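Local coordinates for S12 family peptidase (Streptomyces sp. 82F2, PDB 3WWX), which probably cleaves amide bonds in substrates carrying D-amino acids, as a D-stereospecific amidohydrolase of the serine peptidase family S12, at residues 60-65 with 179-184; 202-207 with 239-244; 248-253 with 257-262. One frame throughout, in Å; residues are numbered along the deposited sequence.

Interaction 1 (60-65 with 179-184); sequences ATVLLQ and GKAVEN
Val62 divides its two methyl groups between neighbouring residues of the 179-184 helix. Its CG1 comes down on the methyl group of Ala181, with 3.7 Å between Val62 CG1 and Ala181 CB, while its other branch meets one methyl of Val182, Val62 CG2 lying 4.0 Å from Val182 CG2. The torsion explains this division: with CG1 anti to the backbone N (chi1 169°) and CG2 anti to the carbonyl carbon, one methyl of Val62 is turned to Ala181 and the other to Val182. Ala181 suits its place because a single methyl lets the helices come close, the Val62 and Val182 CA atoms being 6.6 Å apart. The Val182 side chain lies roughly at right angles to that of Val62, touching it with CG2 alone. All three residues are buried and purely apolar, and no hydrogen bond links the segments; van der Waals packing alone joins them here. Both helices belong to the helical part of a beta-lactamase-type fold. The first of them, helix 55-68, begins at an SITK sequence, consistent with the SxxK motif that carries the nucleophilic serine in this family. Further out, Val62 also packs on Ile170 of helix 160-174 and on Ile186, the latter one turn beyond Val182, and it touches the side chain of Arg185 as well. Thr61 returns its hydroxyl to the backbone with a hydrogen bond from OG1 to Thr57 O, a common way for threonine to sit within a buried helix. At the more open end of the contact, Gln65 puts both ends of its amide to work: OE1 is hydrogen-bonded to Arg185 NH1, on the same helix as Ala181, and NE2 to Leu259 O, so that the flat group is held from two directions.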
loop_
_atom_site.group_PDB
_atom_site.type_symbol
_atom_site.label_atom_id
_atom_site.label_comp_id
_atom_site.label_asym_id
_atom_site.label_seq_id
_atom_site.Cartn_x
_atom_site.Cartn_y
_atom_site.Cartn_z
ATOM N N ALA A 60 -0.514 8.211 -4.617
ATOM C CA ALA A 60 -0.773 8.397 -6.052
ATOM C C ALA A 60 -1.987 9.276 -6.299
ATOM O O ALA A 60 -1.977 10.103 -7.210
ATOM C CB ALA A 60 -0.941 7.067 -6.747
ATOM N N THR A 61 -3.029 9.103 -5.504
ATOM C CA THR A 61 -4.247 9.904 -5.669
ATOM C C THR A 61 -3.938 11.387 -5.499
ATOM O O THR A 61 -4.397 12.211 -6.274
ATOM C CB THR A 61 -5.336 9.464 -4.678
ATOM O OG1 THR A 61 -5.714 8.111 -4.960
ATOM C CG2 THR A 61 -6.598 10.336 -4.808
ATOM N N VAL A 62 -3.139 11.726 -4.507
ATOM C CA VAL A 62 -2.782 13.131 -4.292
ATOM C C VAL A 62 -2.053 13.682 -5.506
ATOM O O VAL A 62 -2.361 14.778 -5.978
ATOM C CB VAL A 62 -1.929 13.301 -3.034
ATOM C CG1 VAL A 62 -1.343 14.707 -2.956
ATOM C CG2 VAL A 62 -2.752 12.990 -1.809
ATOM N N LEU A 63 -1.082 12.944 -6.041
ATOM C CA LEU A 63 -0.333 13.449 -7.187
ATOM C C LEU A 63 -1.219 13.592 -8.404
ATOM O O LEU A 63 -1.037 14.519 -9.192
ATOM C CB LEU A 63 0.861 12.563 -7.505
ATOM C CG LEU A 63 2.028 12.894 -6.593
ATOM C CD1 LEU A 63 3.002 11.746 -6.582
ATOM C CD2 LEU A 63 2.724 14.179 -7.050
ATOM N N LEU A 64 -2.174 12.687 -8.576
ATOM C CA LEU A 64 -3.112 12.829 -9.689
ATOM C C LEU A 64 -4.038 14.033 -9.520
ATOM O O LEU A 64 -4.358 14.698 -10.511
ATOM C CB LEU A 64 -3.880 11.513 -9.887
ATOM C CG LEU A 64 -3.028 10.431 -10.562
ATOM C CD1 LEU A 64 -3.552 9.036 -10.240
ATOM C CD2 LEU A 64 -3.002 10.645 -12.076
ATOM N N GLN A 65 -4.452 14.330 -8.301
ATOM C CA GLN A 65 -5.186 15.565 -8.059
ATOM C C GLN A 65 -4.334 16.778 -8.377
ATOM O O GLN A 65 -4.815 17.722 -9.010
ATOM C CB GLN A 65 -5.689 15.647 -6.629
ATOM C CG GLN A 65 -6.786 14.650 -6.276
ATOM C CD GLN A 65 -7.435 14.981 -4.961
ATOM O OE1 GLN A 65 -6.922 15.787 -4.183
ATOM N NE2 GLN A 65 -8.593 14.378 -4.700
ATOM N N GLY A 179 1.674 14.106 4.150
ATOM C CA GLY A 179 0.586 13.610 4.979
ATOM C C GLY A 179 -0.540 14.619 5.099
ATOM O O GLY A 179 -1.702 14.251 5.214
ATOM N N LYS A 180 -0.189 15.895 5.107
ATOM C CA LYS A 180 -1.211 16.933 5.203
ATOM C C LYS A 180 -2.091 16.912 3.955
ATOM O O LYS A 180 -3.297 17.145 4.037
ATOM C CB LYS A 180 -0.574 18.315 5.387
ATOM C CG LYS A 180 0.268 18.462 6.622
ATOM C CD LYS A 180 -0.535 18.376 7.912
ATOM C CE LYS A 180 0.341 18.688 9.125
ATOM N NZ LYS A 180 1.438 17.686 9.295
ATOM N N ALA A 181 -1.512 16.587 2.804
ATOM C CA ALA A 181 -2.280 16.499 1.564
ATOM C C ALA A 181 -3.233 15.297 1.611
ATOM O O ALA A 181 -4.401 15.383 1.229
ATOM C CB ALA A 181 -1.349 16.396 0.354
ATOM N N VAL A 182 -2.749 14.167 2.115
ATOM C CA VAL A 182 -3.598 12.998 2.277
ATOM C C VAL A 182 -4.756 13.309 3.220
ATOM O O VAL A 182 -5.905 12.966 2.930
ATOM C CB VAL A 182 -2.777 11.790 2.780
ATOM C CG1 VAL A 182 -3.677 10.630 3.096
ATOM C CG2 VAL A 182 -1.771 11.390 1.743
ATOM N N GLU A 183 -4.466 13.982 4.328
ATOM C CA GLU A 183 -5.492 14.336 5.302
ATOM C C GLU A 183 -6.541 15.250 4.691
ATOM O O GLU A 183 -7.729 14.991 4.798
ATOM C CB GLU A 183 -4.855 15.012 6.523
ATOM C CG GLU A 183 -4.062 14.045 7.340
ATOM C CD GLU A 183 -3.156 14.692 8.371
ATOM O OE1 GLU A 183 -3.116 15.938 8.447
ATOM O OE2 GLU A 183 -2.469 13.943 9.107
ATOM N N ASN A 184 -6.092 16.308 4.033
ATOM C CA ASN A 184 -7.013 17.337 3.583
ATOM C C ASN A 184 -7.759 16.996 2.306
ATOM O O ASN A 184 -8.899 17.441 2.109
ATOM C CB ASN A 184 -6.265 18.661 3.463
ATOM C CG ASN A 184 -5.868 19.203 4.816
ATOM O OD1 ASN A 184 -6.510 18.907 5.827
ATOM N ND2 ASN A 184 -4.800 19.983 4.854
#

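Interaction 2 (202-207 with 239-244); sequences SAMPEP and EMISDS
Ile241 pushes its side chain up against Met204 and Pro205, two residues of an irregular chain that runs over strand 241-242. A chi1 of -59° turns its CG1 in beside the backbone N and its CG2 beside the carbonyl carbon, and the nearly extended second torsion carries CD1 outward. The branches therefore part: Ile241 CG2 lies 4.0 Å from Pro205 CG, whereas Ile241 CD1 lies 4.2 Å from Met204 SD and also approaches Pro205 CD. Met204 arrives by a different route. All three of its torsions are near -65°, coiling the chain so that the sulfur swings in toward the isoleucine although the CB does not aim at it. A flexible thioether can fold in this way, while Pro205, rigid and apolar, reaches straight toward the isoleucine with its CG leading. Arg50, on strand 49-50, touches both Met204 and Ile241 and adds its side chain to the cluster. The contact is side-chain packing of a loop on a very short two-stranded antiparallel sheet, formed by 241-242 and 49-50, a small element of the beta-lactamase-type fold lying just ahead of helices 55-68 and 244-255.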
loop_
_atom_site.group_PDB
_atom_site.type_symbol
_atom_site.label_atom_id
_atom_site.label_comp_id
_atom_site.label_asym_id
_atom_site.label_seq_id
_atom_site.Cartn_x
_atom_site.Cartn_y
_atom_site.Cartn_z
ATOM N N SER A 202 4.359 5.739 17.171
ATOM C CA SER A 202 4.456 4.289 17.191
ATOM C C SER A 202 3.242 3.560 17.751
ATOM O O SER A 202 3.120 2.360 17.574
ATOM C CB SER A 202 5.698 3.839 17.967
ATOM O OG SER A 202 5.554 4.097 19.366
ATOM N N ALA A 203 2.360 4.271 18.443
ATOM C CA ALA A 203 1.232 3.621 19.104
ATOM C C ALA A 203 0.157 3.217 18.120
ATOM O O ALA A 203 0.047 3.787 17.027
ATOM C CB ALA A 203 0.644 4.531 20.180
ATOM N N MET A 204 -0.636 2.227 18.513
ATOM C CA MET A 204 -1.815 1.792 17.751
ATOM C C MET A 204 -3.085 2.325 18.374
ATOM O O MET A 204 -3.228 2.275 19.591
ATOM C CB MET A 204 -1.885 0.261 17.690
ATOM C CG MET A 204 -0.794 -0.375 16.839
ATOM S SD MET A 204 -0.930 0.013 15.091
ATOM C CE MET A 204 -2.502 -0.719 14.614
ATOM N N PRO A 205 -4.017 2.828 17.553
ATOM C CA PRO A 205 -5.326 3.254 18.069
ATOM C C PRO A 205 -6.190 2.060 18.413
ATOM O O PRO A 205 -5.885 0.919 18.029
ATOM C CB PRO A 205 -5.938 4.028 16.897
ATOM C CG PRO A 205 -5.313 3.341 15.669
ATOM C CD PRO A 205 -3.912 2.985 16.089
ATOM N N GLU A 206 -7.257 2.323 19.149
ATOM C CA GLU A 206 -8.283 1.340 19.416
ATOM C C GLU A 206 -9.402 1.469 18.402
ATOM O O GLU A 206 -9.608 2.537 17.839
ATOM C CB GLU A 206 -8.914 1.602 20.778
ATOM C CG GLU A 206 -7.972 1.589 21.927
ATOM C CD GLU A 206 -7.296 0.275 22.103
ATOM O OE1 GLU A 206 -6.070 0.282 22.344
ATOM O OE2 GLU A 206 -7.986 -0.769 21.993
ATOM N N PRO A 207 -10.126 0.361 18.161
ATOM C CA PRO A 207 -9.775 -0.984 18.595
ATOM C C PRO A 207 -8.649 -1.561 17.743
ATOM O O PRO A 207 -8.515 -1.219 16.574
ATOM C CB PRO A 207 -11.073 -1.775 18.380
ATOM C CG PRO A 207 -11.904 -0.966 17.506
ATOM C CD PRO A 207 -11.315 0.359 17.300
ATOM N N GLU A 239 3.002 3.976 5.498
ATOM C CA GLU A 239 2.831 4.252 6.927
ATOM C C GLU A 239 1.402 4.250 7.473
ATOM O O GLU A 239 1.236 4.296 8.692
ATOM C CB GLU A 239 3.405 5.637 7.266
ATOM C CG GLU A 239 2.659 6.826 6.684
ATOM C CD GLU A 239 3.110 8.110 7.329
ATOM O OE1 GLU A 239 2.792 8.281 8.514
ATOM O OE2 GLU A 239 3.766 8.914 6.637
ATOM N N MET A 240 0.381 4.280 6.609
ATOM C CA MET A 240 -0.968 4.595 7.109
ATOM C C MET A 240 -1.595 3.509 7.982
ATOM O O MET A 240 -1.257 2.333 7.881
ATOM C CB MET A 240 -1.884 4.984 5.953
ATOM C CG MET A 240 -1.472 6.319 5.359
ATOM S SD MET A 240 -2.425 6.821 3.927
ATOM C CE MET A 240 -4.065 6.951 4.664
ATOM N N ILE A 241 -2.527 3.935 8.832
ATOM C CA ILE A 241 -3.333 3.049 9.661
ATOM C C ILE A 241 -4.782 3.265 9.281
ATOM O O ILE A 241 -5.185 4.401 9.052
ATOM C CB ILE A 241 -3.125 3.338 11.169
ATOM C CG1 ILE A 241 -1.640 3.153 11.528
ATOM C CG2 ILE A 241 -4.014 2.430 12.029
ATOM C CD1 ILE A 241 -1.259 3.660 12.947
ATOM N N SER A 242 -5.560 2.188 9.176
ATOM C CA SER A 242 -6.969 2.309 8.829
ATOM C C SER A 242 -7.732 1.108 9.385
ATOM O O SER A 242 -7.218 0.332 10.165
ATOM C CB SER A 242 -7.133 2.443 7.309
ATOM O OG SER A 242 -8.448 2.845 6.960
ATOM N N ASP A 243 -8.992 0.980 9.000
ATOM C CA ASP A 243 -9.775 -0.202 9.314
ATOM C C ASP A 243 -10.434 -0.715 8.032
ATOM O O ASP A 243 -10.241 -0.167 6.938
ATOM C CB ASP A 243 -10.768 0.030 10.463
ATOM C CG ASP A 243 -11.978 0.861 10.077
ATOM O OD1 ASP A 243 -12.106 1.262 8.912
ATOM O OD2 ASP A 243 -12.794 1.128 10.993
ATOM N N SER A 244 -11.196 -1.785 8.153
ATOM C CA SER A 244 -11.730 -2.456 6.975
ATOM C C SER A 244 -12.930 -1.729 6.382
ATOM O O SER A 244 -13.302 -2.025 5.265
ATOM C CB SER A 244 -12.134 -3.881 7.321
ATOM O OG SER A 244 -11.051 -4.602 7.904
#

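Interaction 3 (248-253 with 257-262); sequences QTFYRA and GRLLPK
Ala253 and Arg258 meet where helix 244-255 ends, and there the backbone does the tight work. Arg258 N donates to Ala253 O at 2.9 Å, with an N-H...O angle of 154° and the donor lying nearly along the C=O axis. The same carbonyl oxygen has the aliphatic start of the arginine beside it, Arg258 CB being 3.5 Å from Ala253 O, and the two CB atoms stand 4.2 Å apart. This is the Schellman motif: its 6-to-1 bond runs from Arg258 N back to Ala253 O, and the apolar touch between the residues at its two ends accompanies it. Gly257 makes the turn possible, since its positive phi of 84° would jam a CB against the preceding carbonyl oxygen. Ala253, small and buried, lets the chain fold back over it and rests on Leu190 on its own account. A second close patch joins Phe250 to Leu259. A chi1 of 169° swings the ring of Phe250 round beside its own carbonyl carbon and out from the helix to reach the 257-262 loop, although its CB points off, and Phe250 CE1 lies 3.7 Å from Leu259 CD1. The leucine methyl meets the ring obliquely, the two side chains crossing at about a right angle. Phe250 is also stacked with Phe58 of helix 55-68, so its buried ring bridges two helices. The other side of the contact is looser. Beyond CG, the exposed Arg258 runs extended away from Ala253, and its guanidinium group turns to Gln256 instead, NE hydrogen-bonding to Gln256 OE1.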
loop_
_atom_site.group_PDB
_atom_site.type_symbol
_atom_site.label_atom_id
_atom_site.label_comp_id
_atom_site.label_asym_id
_atom_site.label_seq_id
_atom_site.Cartn_x
_atom_site.Cartn_y
_atom_site.Cartn_z
ATOM N N GLN A 248 -12.607 0.403 2.380
ATOM C CA GLN A 248 -13.639 0.246 1.360
ATOM C C GLN A 248 -14.182 1.602 0.916
ATOM O O GLN A 248 -14.336 1.860 -0.282
ATOM C CB GLN A 248 -14.792 -0.607 1.865
ATOM C CG GLN A 248 -14.453 -2.044 2.096
ATOM C CD GLN A 248 -15.659 -2.766 2.600
ATOM O OE1 GLN A 248 -16.534 -3.154 1.813
ATOM N NE2 GLN A 248 -15.779 -2.864 3.906
ATOM N N THR A 249 -14.470 2.481 1.868
ATOM C CA THR A 249 -14.971 3.815 1.510
ATOM C C THR A 249 -14.033 4.508 0.516
ATOM O O THR A 249 -14.448 5.095 -0.495
ATOM C CB THR A 249 -15.125 4.670 2.767
ATOM O OG1 THR A 249 -16.030 3.995 3.651
ATOM C CG2 THR A 249 -15.643 6.068 2.424
ATOM N N PHE A 250 -12.743 4.409 0.796
ATOM C CA PHE A 250 -11.738 5.021 -0.050
ATOM C C PHE A 250 -11.684 4.386 -1.443
ATOM O O PHE A 250 -11.814 5.094 -2.457
ATOM C CB PHE A 250 -10.350 4.947 0.608
ATOM C CG PHE A 250 -9.224 5.332 -0.333
ATOM C CD1 PHE A 250 -9.110 6.635 -0.811
ATOM C CD2 PHE A 250 -8.284 4.388 -0.748
ATOM C CE1 PHE A 250 -8.093 6.977 -1.678
ATOM C CE2 PHE A 250 -7.264 4.738 -1.612
ATOM C CZ PHE A 250 -7.175 6.043 -2.079
ATOM N N TYR A 251 -11.525 3.068 -1.529
ATOM C CA TYR A 251 -11.381 2.453 -2.844
ATOM C C TYR A 251 -12.671 2.555 -3.675
ATOM O O TYR A 251 -12.603 2.743 -4.894
ATOM C CB TYR A 251 -10.885 1.000 -2.737
ATOM C CG TYR A 251 -9.376 0.915 -2.528
ATOM C CD1 TYR A 251 -8.499 0.978 -3.599
ATOM C CD2 TYR A 251 -8.848 0.765 -1.264
ATOM C CE1 TYR A 251 -7.124 0.914 -3.418
ATOM C CE2 TYR A 251 -7.464 0.721 -1.070
ATOM C CZ TYR A 251 -6.624 0.781 -2.151
ATOM O OH TYR A 251 -5.275 0.727 -1.910
ATOM N N ARG A 252 -13.828 2.474 -3.029
ATOM C CA ARG A 252 -15.093 2.681 -3.747
ATOM C C ARG A 252 -15.138 4.095 -4.318
ATOM O O ARG A 252 -15.400 4.275 -5.508
ATOM C CB ARG A 252 -16.293 2.458 -2.824
ATOM C CG ARG A 252 -16.466 1.014 -2.339
ATOM C CD ARG A 252 -17.588 0.892 -1.301
ATOM N NE ARG A 252 -18.898 0.949 -1.942
ATOM C CZ ARG A 252 -19.548 -0.103 -2.420
ATOM N NH1 ARG A 252 -19.064 -1.328 -2.276
ATOM N NH2 ARG A 252 -20.709 0.087 -3.033
ATOM N N ALA A 253 -14.875 5.102 -3.491
ATOM C CA ALA A 253 -14.884 6.486 -3.974
ATOM C C ALA A 253 -13.881 6.693 -5.087
ATOM O O ALA A 253 -14.143 7.394 -6.064
ATOM C CB ALA A 253 -14.616 7.455 -2.844
ATOM N N GLY A 257 -14.670 7.512 -9.282
ATOM C CA GLY A 257 -14.287 8.808 -9.810
ATOM C C GLY A 257 -14.591 9.983 -8.907
ATOM O O GLY A 257 -14.571 11.144 -9.359
ATOM N N ARG A 258 -14.850 9.734 -7.635
ATOM C CA ARG A 258 -15.217 10.832 -6.743
ATOM C C ARG A 258 -14.027 11.656 -6.264
ATOM O O ARG A 258 -14.223 12.723 -5.685
ATOM C CB ARG A 258 -16.017 10.331 -5.549
ATOM C CG ARG A 258 -17.168 9.461 -5.966
ATOM C CD ARG A 258 -18.318 9.506 -5.002
ATOM N NE ARG A 258 -19.289 8.464 -5.328
ATOM C CZ ARG A 258 -20.589 8.504 -5.067
ATOM N NH1 ARG A 258 -21.139 9.563 -4.495
ATOM N NH2 ARG A 258 -21.326 7.459 -5.384
ATOM N N LEU A 259 -12.804 11.166 -6.483
ATOM C CA LEU A 259 -11.598 11.860 -6.041
ATOM C C LEU A 259 -10.768 12.397 -7.194
ATOM O O LEU A 259 -9.806 13.124 -6.978
ATOM C CB LEU A 259 -10.723 10.889 -5.232
ATOM C CG LEU A 259 -11.310 10.435 -3.902
ATOM C CD1 LEU A 259 -10.496 9.294 -3.281
ATOM C CD2 LEU A 259 -11.340 11.607 -2.947
ATOM N N LEU A 260 -11.113 12.012 -8.415
ATOM C CA LEU A 260 -10.304 12.332 -9.594
ATOM C C LEU A 260 -11.194 12.565 -10.796
ATOM O O LEU A 260 -12.185 11.858 -10.979
ATOM C CB LEU A 260 -9.371 11.181 -9.947
ATOM C CG LEU A 260 -8.273 10.809 -8.945
ATOM C CD1 LEU A 260 -7.545 9.577 -9.414
ATOM C CD2 LEU A 260 -7.293 11.963 -8.764
ATOM N N PRO A 261 -10.833 13.536 -11.648
ATOM C CA PRO A 261 -11.559 13.631 -12.916
ATOM C C PRO A 261 -11.261 12.438 -13.831
ATOM O O PRO A 261 -10.324 11.650 -13.592
ATOM C CB PRO A 261 -11.056 14.951 -13.518
ATOM C CG PRO A 261 -9.715 15.150 -12.921
ATOM C CD PRO A 261 -9.738 14.511 -11.552
ATOM N N LYS A 262 -12.054 12.311 -14.889
ATOM C CA LYS A 262 -11.966 11.173 -15.801
ATOM C C LYS A 262 -10.561 10.937 -16.319
ATOM O O LYS A 262 -10.105 9.795 -16.367
ATOM C CB LYS A 262 -12.897 11.398 -17.008
ATOM C CG LYS A 262 -12.653 10.451 -18.209
ATOM C CD LYS A 262 -12.883 11.131 -19.563
ATOM C CE LYS A 262 -14.350 11.451 -19.788
ATOM N NZ LYS A 262 -14.633 11.911 -21.195
#

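In the fold
From the N terminus, helix 55-68 comes first, and interaction 1 closes a long loop of 113 residues, with several helices but no strand, by bringing it against helix 178-187. Interaction 2 then closes a shorter excursion, from the 202-207 loop to strand 241-242. Interaction 3 is the most local, turning the chain back at the end of helix 244-255, which follows that strand directly. The three come in series, none enclosing or crossing another. In space, helix 55-68 meets the 257-262 loop, Leu64 CB packing 3.6 Å from Leu260 CD2, and helix 178-187 meets segment 239-244, Val182 CG1 lying 4.0 Å from Met240 CE. The helix pair of interaction 1 thus ties the other two together.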